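Local coordinates for protein jasmonate-induced oxygenase 2 (Arabidopsis thaliana, PDB 6LSV) that hydroxylates the plant defence hormone jasmonate at carbon 12, using iron, molecular oxygen and 2-oxoglutarate, and thereby acts on jasmonate signalling, at residues D1-S12 / V105-P115. Numbering follows the deposited sequence.
Sequences DEWPEPIVRVQS and VNAKETYSNSP
Arg9 NE donates a nearly straight bond (N-H...O 166°) to Glu109 OE2 at 2.9 Å, a salt bridge in which the donor comes from above the carboxylate plane, whereas OE2 lies in the plane of the guanidinium. A bend at chi2 (-58°) followed by an extended end carries the guanidinium to Glu109 and Ser112, and Ile7 CG2 rests on one of its faces. A water joins Arg9 NH1, weakly, to Ser112 OG and Asn113 OD1. Arg9 NH1 also has a weak bond to Tyr121 O of strand 120-122, while Asn113 ND2 is held by Tyr138 OH and Tyr118 O. Farther along, Lys108 NZ and Gln11 NE2 both bond Met103 O. Val105 spreads its two methyls, CG1 against Arg9 CG (3.6 Å) and CG2 alongside the Gln11 side chain. At the N-terminal end, Trp3 NE1 donates in its ring plane to Asn113 O at 3.1 Å. Pro115 CG makes a CH-pi contact with the six-membered ring of Trp3, 3.5 Å from the centroid, and Ile7 CD1 covers the opposite face. Together these contacts should restrict rotation of the indole. The N-terminal arm thus fastens to the loop after helix 87-102 by charge, water, the indole hydrogen bond and ring packing, close to the jasmonate pocket: the Asn113 side chain lies about 6 Å from the bound ligand.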
ATOM      1  N   ASP A   1      19.863  -8.790  -7.230  1.00 57.27           N
ATOM      2  CA  ASP A   1      20.697  -9.057  -6.062  1.00 59.15           C
ATOM      3  C   ASP A   1      21.390  -7.791  -5.553  1.00 54.78           C
ATOM      4  O   ASP A   1      21.838  -7.742  -4.405  1.00 45.81           O
ATOM      5  CB  ASP A   1      21.741 -10.132  -6.383  1.00 66.43           C
ATOM      6  CG  ASP A   1      22.529 -10.562  -5.157  1.00 69.00           C
ATOM      7  OD1 ASP A   1      21.903 -11.053  -4.194  1.00 65.90           O
ATOM      8  OD2 ASP A   1      23.769 -10.399  -5.150  1.00 62.58           O
ATOM      9  N   GLU A   2      21.472  -6.762  -6.394  1.00 53.92           N
ATOM     10  CA  GLU A   2      22.145  -5.536  -5.996  1.00 50.66           C
ATOM     11  C   GLU A   2      21.497  -4.337  -6.672  1.00 42.95           C
ATOM     12  O   GLU A   2      20.894  -4.453  -7.744  1.00 44.28           O
ATOM     13  CB  GLU A   2      23.633  -5.592  -6.339  1.00 57.91           C
ATOM     14  CG  GLU A   2      23.914  -5.990  -7.771  1.00 62.59           C
ATOM     15  CD  GLU A   2      25.186  -5.365  -8.295  1.00 67.47           C
ATOM     16  OE1 GLU A   2      26.138  -5.265  -7.490  1.00 72.79           O
ATOM     17  OE2 GLU A   2      25.246  -4.986  -9.485  1.00 73.71           O
ATOM     18  N   TRP A   3      21.627  -3.184  -6.025  1.00 36.49           N
ATOM     19  CA  TRP A   3      21.154  -1.920  -6.560  1.00 41.51           C
ATOM     20  C   TRP A   3      22.136  -1.378  -7.600  1.00 42.32           C
ATOM     21  O   TRP A   3      23.344  -1.604  -7.498  1.00 43.27           O
ATOM     22  CB  TRP A   3      20.981  -0.905  -5.435  1.00 33.74           C
ATOM     23  CG  TRP A   3      20.166  -1.403  -4.280  1.00 31.74           C
ATOM     24  CD1 TRP A   3      20.628  -1.778  -3.049  1.00 37.75           C
ATOM     25  CD2 TRP A   3      18.742  -1.555  -4.236  1.00 36.72           C
ATOM     26  NE1 TRP A   3      19.580  -2.164  -2.247  1.00 33.43           N
ATOM     27  CE2 TRP A   3      18.412  -2.038  -2.951  1.00 33.70           C
ATOM     28  CE3 TRP A   3      17.715  -1.336  -5.158  1.00 30.59           C
ATOM     29  CZ2 TRP A   3      17.102  -2.305  -2.569  1.00 23.92           C
ATOM     30  CZ3 TRP A   3      16.414  -1.603  -4.776  1.00 27.33           C
ATOM     31  CH2 TRP A   3      16.119  -2.082  -3.492  1.00 24.88           C
ATOM     32  N   PRO A   4      21.643  -0.655  -8.610  1.00 38.83           N
ATOM     33  CA  PRO A   4      22.555  -0.092  -9.618  1.00 35.29           C
ATOM     34  C   PRO A   4      23.483   0.979  -9.072  1.00 40.89           C
ATOM     35  O   PRO A   4      24.458   1.332  -9.748  1.00 42.89           O
ATOM     36  CB  PRO A   4      21.600   0.490 -10.670  1.00 38.10           C
ATOM     37  CG  PRO A   4      20.340   0.765  -9.917  1.00 39.67           C
ATOM     38  CD  PRO A   4      20.234  -0.336  -8.901  1.00 38.44           C
ATOM     39  N   GLU A   5      23.224   1.486  -7.870  1.00 43.04           N
ATOM     40  CA  GLU A   5      23.962   2.598  -7.290  1.00 34.81           C
ATOM     41  C   GLU A   5      23.748   2.567  -5.785  1.00 35.31           C
ATOM     42  O   GLU A   5      22.775   1.968  -5.311  1.00 34.89           O
ATOM     43  CB  GLU A   5      23.491   3.936  -7.879  1.00 31.01           C
ATOM     44  CG  GLU A   5      21.990   4.000  -8.075  1.00 34.90           C
ATOM     45  CD  GLU A   5      21.548   5.242  -8.810  1.00 43.94           C
ATOM     46  OE1 GLU A   5      22.419   6.014  -9.261  1.00 45.93           O
ATOM     47  OE2 GLU A   5      20.322   5.449  -8.930  1.00 47.78           O
ATOM     48  N   PRO A   6      24.635   3.188  -5.006  1.00 41.22           N
ATOM     49  CA  PRO A   6      24.451   3.174  -3.548  1.00 43.26           C
ATOM     50  C   PRO A   6      23.200   3.935  -3.138  1.00 32.93           C
ATOM     51  O   PRO A   6      22.771   4.883  -3.802  1.00 31.67           O
ATOM     52  CB  PRO A   6      25.721   3.853  -3.015  1.00 42.11           C
ATOM     53  CG  PRO A   6      26.285   4.599  -4.164  1.00 38.96           C
ATOM     54  CD  PRO A   6      25.889   3.851  -5.399  1.00 38.69           C
ATOM     55  N   ILE A   7      22.614   3.505  -2.026  1.00 28.59           N
ATOM     56  CA  ILE A   7      21.342   4.044  -1.556  1.00 24.85           C
ATOM     57  C   ILE A   7      21.602   5.284  -0.712  1.00 24.94           C
ATOM     58  O   ILE A   7      22.439   5.267   0.198  1.00 40.17           O
ATOM     59  CB  ILE A   7      20.560   2.993  -0.751  1.00 28.30           C
ATOM     60  CG1 ILE A   7      19.624   2.185  -1.652  1.00 29.75           C
ATOM     61  CG2 ILE A   7      19.710   3.665   0.293  1.00 31.04           C
ATOM     62  CD1 ILE A   7      20.283   1.586  -2.850  1.00 32.37           C
ATOM     63  N   VAL A   8      20.882   6.358  -1.008  1.00 24.81           N
ATOM     64  CA  VAL A   8      20.871   7.554  -0.177  1.00 23.81           C
ATOM     65  C   VAL A   8      19.609   7.514   0.673  1.00 25.48           C
ATOM     66  O   VAL A   8      18.497   7.417   0.140  1.00 30.14           O
ATOM     67  CB  VAL A   8      20.922   8.830  -1.027  1.00 21.31           C
ATOM     68  CG1 VAL A   8      20.583  10.036  -0.178  1.00 21.85           C
ATOM     69  CG2 VAL A   8      22.287   8.984  -1.657  1.00 17.87           C
ATOM     70  N   ARG A   9      19.771   7.578   1.991  1.00 25.88           N
ATOM     71  CA  ARG A   9      18.622   7.593   2.889  1.00 30.76           C
ATOM     72  C   ARG A   9      18.041   8.999   2.935  1.00 27.34           C
ATOM     73  O   ARG A   9      18.726   9.945   3.339  1.00 31.10           O
ATOM     74  CB  ARG A   9      19.021   7.123   4.283  1.00 23.53           C
ATOM     75  CG  ARG A   9      19.707   5.771   4.295  1.00 25.18           C
ATOM     76  CD  ARG A   9      18.836   4.693   3.674  1.00 19.57           C
ATOM     77  NE  ARG A   9      19.504   3.396   3.691  1.00 20.48           N
ATOM     78  CZ  ARG A   9      18.979   2.272   3.211  1.00 26.92           C
ATOM     79  NH1 ARG A   9      17.769   2.281   2.669  1.00 26.72           N
ATOM     80  NH2 ARG A   9      19.667   1.141   3.268  1.00 30.25           N
ATOM     81  N   VAL A  10      16.779   9.138   2.519  1.00 26.28           N
ATOM     82  CA  VAL A  10      16.150  10.454   2.438  1.00 29.64           C
ATOM     83  C   VAL A  10      16.212  11.173   3.778  1.00 28.87           C
ATOM     84  O   VAL A  10      16.290  12.408   3.829  1.00 27.90           O
ATOM     85  CB  VAL A  10      14.701  10.314   1.925  1.00 25.46           C
ATOM     86  CG1 VAL A  10      14.108  11.673   1.625  1.00 26.11           C
ATOM     87  CG2 VAL A  10      14.669   9.442   0.683  1.00 22.66           C
ATOM     88  N   GLN A  11      16.204  10.421   4.880  1.00 27.26           N
ATOM     89  CA  GLN A  11      16.364  11.038   6.192  1.00 30.87           C
ATOM     90  C   GLN A  11      17.700  11.762   6.304  1.00 32.53           C
ATOM     91  O   GLN A  11      17.790  12.815   6.947  1.00 32.26           O
ATOM     92  CB  GLN A  11      16.233   9.983   7.289  1.00 25.35           C
ATOM     93  CG  GLN A  11      16.191  10.569   8.684  1.00 33.12           C
ATOM     94  CD  GLN A  11      16.387   9.526   9.763  1.00 40.72           C
ATOM     95  OE1 GLN A  11      16.521   8.334   9.477  1.00 38.65           O
ATOM     96  NE2 GLN A  11      16.407   9.970  11.014  1.00 37.57           N
ATOM     97  N   SER A  12      18.752  11.213   5.687  1.00 29.65           N
ATOM     98  CA  SER A  12      20.057  11.866   5.728  1.00 26.90           C
ATOM     99  C   SER A  12      20.013  13.218   5.035  1.00 31.76           C
ATOM    100  O   SER A  12      20.658  14.175   5.479  1.00 35.39           O
ATOM    101  CB  SER A  12      21.121  10.981   5.077  1.00 24.58           C
ATOM    102  OG  SER A  12      21.169   9.698   5.673  1.00 37.38           O
ATOM    103  N   VAL A 105      20.142   7.538  11.364  1.00 34.73           N
ATOM    104  CA  VAL A 105      20.086   6.748  10.135  1.00 31.61           C
ATOM    105  C   VAL A 105      21.001   5.532  10.228  1.00 35.35           C
ATOM    106  O   VAL A 105      20.644   4.434   9.785  1.00 36.99           O
ATOM    107  CB  VAL A 105      20.441   7.625   8.920  1.00 33.27           C
ATOM    108  CG1 VAL A 105      20.176   6.874   7.640  1.00 33.76           C
ATOM    109  CG2 VAL A 105      19.658   8.923   8.942  1.00 35.12           C
ATOM    110  N   ASN A 106      22.191   5.703  10.807  1.00 34.77           N
ATOM    111  CA  ASN A 106      23.149   4.603  10.864  1.00 37.56           C
ATOM    112  C   ASN A 106      22.735   3.499  11.829  1.00 34.86           C
ATOM    113  O   ASN A 106      23.399   2.457  11.865  1.00 35.38           O
ATOM    114  CB  ASN A 106      24.532   5.131  11.241  1.00 31.52           C
ATOM    115  CG  ASN A 106      25.119   6.030  10.173  1.00 33.23           C
ATOM    116  OD1 ASN A 106      24.923   5.798   8.980  1.00 36.11           O
ATOM    117  ND2 ASN A 106      25.840   7.062  10.594  1.00 30.05           N
ATOM    118  N   ALA A 107      21.665   3.694  12.601  1.00 33.49           N
ATOM    119  CA  ALA A 107      21.176   2.650  13.493  1.00 37.84           C
ATOM    120  C   ALA A 107      20.290   1.636  12.778  1.00 41.13           C
ATOM    121  O   ALA A 107      20.119   0.520  13.282  1.00 43.23           O
ATOM    122  CB  ALA A 107      20.411   3.272  14.664  1.00 36.51           C
ATOM    123  N   LYS A 108      19.722   1.999  11.626  1.00 34.52           N
ATOM    124  CA  LYS A 108      18.943   1.070  10.818  1.00 33.82           C
ATOM    125  C   LYS A 108      19.707   0.548   9.608  1.00 32.68           C
ATOM    126  O   LYS A 108      19.199  -0.344   8.918  1.00 29.07           O
ATOM    127  CB  LYS A 108      17.645   1.732  10.333  1.00 33.66           C
ATOM    128  CG  LYS A 108      17.264   3.021  11.043  1.00 33.81           C
ATOM    129  CD  LYS A 108      16.190   3.765  10.258  1.00 31.88           C
ATOM    130  CE  LYS A 108      15.906   5.144  10.838  1.00 33.19           C
ATOM    131  NZ  LYS A 108      16.906   6.169  10.439  1.00 41.50           N
ATOM    132  N   GLU A 109      20.907   1.075   9.338  1.00 28.00           N
ATOM    133  CA  GLU A 109      21.645   0.694   8.135  1.00 35.34           C
ATOM    134  C   GLU A 109      21.886  -0.807   8.073  1.00 32.80           C
ATOM    135  O   GLU A 109      21.868  -1.402   6.990  1.00 37.58           O
ATOM    136  CB  GLU A 109      22.975   1.442   8.070  1.00 32.53           C
ATOM    137  CG  GLU A 109      22.928   2.734   7.282  1.00 34.80           C
ATOM    138  CD  GLU A 109      22.542   2.536   5.824  1.00 41.33           C
ATOM    139  OE1 GLU A 109      22.800   1.441   5.277  1.00 50.21           O
ATOM    140  OE2 GLU A 109      21.988   3.481   5.219  1.00 35.56           O
ATOM    141  N   THR A 110      22.116  -1.438   9.221  1.00 35.08           N
ATOM    142  CA  THR A 110      22.306  -2.881   9.247  1.00 34.67           C
ATOM    143  C   THR A 110      21.074  -3.647   8.780  1.00 37.62           C
ATOM    144  O   THR A 110      21.178  -4.852   8.526  1.00 38.81           O
ATOM    145  CB  THR A 110      22.680  -3.323  10.658  1.00 32.24           C
ATOM    146  OG1 THR A 110      22.963  -4.727  10.659  1.00 34.65           O
ATOM    147  CG2 THR A 110      21.529  -3.051  11.587  1.00 34.17           C
ATOM    148  N   TYR A 111      19.922  -2.987   8.666  1.00 34.87           N
ATOM    149  CA  TYR A 111      18.697  -3.596   8.160  1.00 28.85           C
ATOM    150  C   TYR A 111      18.474  -3.324   6.676  1.00 26.62           C
ATOM    151  O   TYR A 111      17.390  -3.614   6.159  1.00 21.41           O
ATOM    152  CB  TYR A 111      17.492  -3.093   8.955  1.00 30.94           C
ATOM    153  CG  TYR A 111      17.432  -3.567  10.387  1.00 30.93           C
ATOM    154  CD1 TYR A 111      17.497  -4.916  10.697  1.00 22.62           C
ATOM    155  CD2 TYR A 111      17.277  -2.658  11.428  1.00 31.13           C
ATOM    156  CE1 TYR A 111      17.428  -5.346  12.003  1.00 26.21           C
ATOM    157  CE2 TYR A 111      17.206  -3.078  12.734  1.00 28.01           C
ATOM    158  CZ  TYR A 111      17.282  -4.424  13.018  1.00 34.15           C
ATOM    159  OH  TYR A 111      17.213  -4.851  14.325  1.00 36.06           O
ATOM    160  N   SER A 112      19.477  -2.766   5.994  1.00 33.16           N
ATOM    161  CA  SER A 112      19.379  -2.409   4.582  1.00 34.29           C
ATOM    162  C   SER A 112      18.760  -3.533   3.757  1.00 28.81           C
ATOM    163  O   SER A 112      19.144  -4.702   3.879  1.00 32.11           O
ATOM    164  CB  SER A 112      20.761  -2.072   4.026  1.00 22.72           C
ATOM    165  OG  SER A 112      20.626  -1.332   2.825  1.00 45.45           O
ATOM    166  N   ASN A 113      17.774  -3.175   2.931  1.00 27.35           N
ATOM    167  CA  ASN A 113      17.127  -4.161   2.079  1.00 29.78           C
ATOM    168  C   ASN A 113      17.867  -4.271   0.751  1.00 29.35           C
ATOM    169  O   ASN A 113      18.740  -3.465   0.431  1.00 28.25           O
ATOM    170  CB  ASN A 113      15.651  -3.819   1.866  1.00 24.27           C
ATOM    171  CG  ASN A 113      15.430  -2.623   0.945  1.00 24.65           C
ATOM    172  OD1 ASN A 113      16.319  -1.802   0.720  1.00 31.38           O
ATOM    173  ND2 ASN A 113      14.216  -2.518   0.417  1.00 25.15           N
ATOM    174  N   SER A 114      17.502  -5.282  -0.023  1.00 30.22           N
ATOM    175  CA  SER A 114      18.124  -5.592  -1.300  1.00 32.22           C
ATOM    176  C   SER A 114      17.017  -5.974  -2.276  1.00 28.20           C
ATOM    177  O   SER A 114      15.930  -6.368  -1.853  1.00 23.20           O
ATOM    178  CB  SER A 114      19.141  -6.733  -1.170  1.00 29.29           C
ATOM    179  OG  SER A 114      18.519  -7.983  -1.397  1.00 43.21           O
ATOM    180  N   PRO A 115      17.271  -5.864  -3.587  1.00 36.28           N
ATOM    181  CA  PRO A 115      16.161  -5.988  -4.557  1.00 29.45           C
ATOM    182  C   PRO A 115      15.575  -7.391  -4.715  1.00 30.57           C
ATOM    183  O   PRO A 115      14.545  -7.518  -5.391  1.00 37.21           O
ATOM    184  CB  PRO A 115      16.788  -5.511  -5.876  1.00 31.12           C
ATOM    185  CG  PRO A 115      18.052  -4.803  -5.492  1.00 35.41           C
ATOM    186  CD  PRO A 115      18.521  -5.420  -4.225  1.00 31.99           C
TER
HETATM  187  O   HOH W   1      18.567  -0.079   1.080  1.00 35.54           O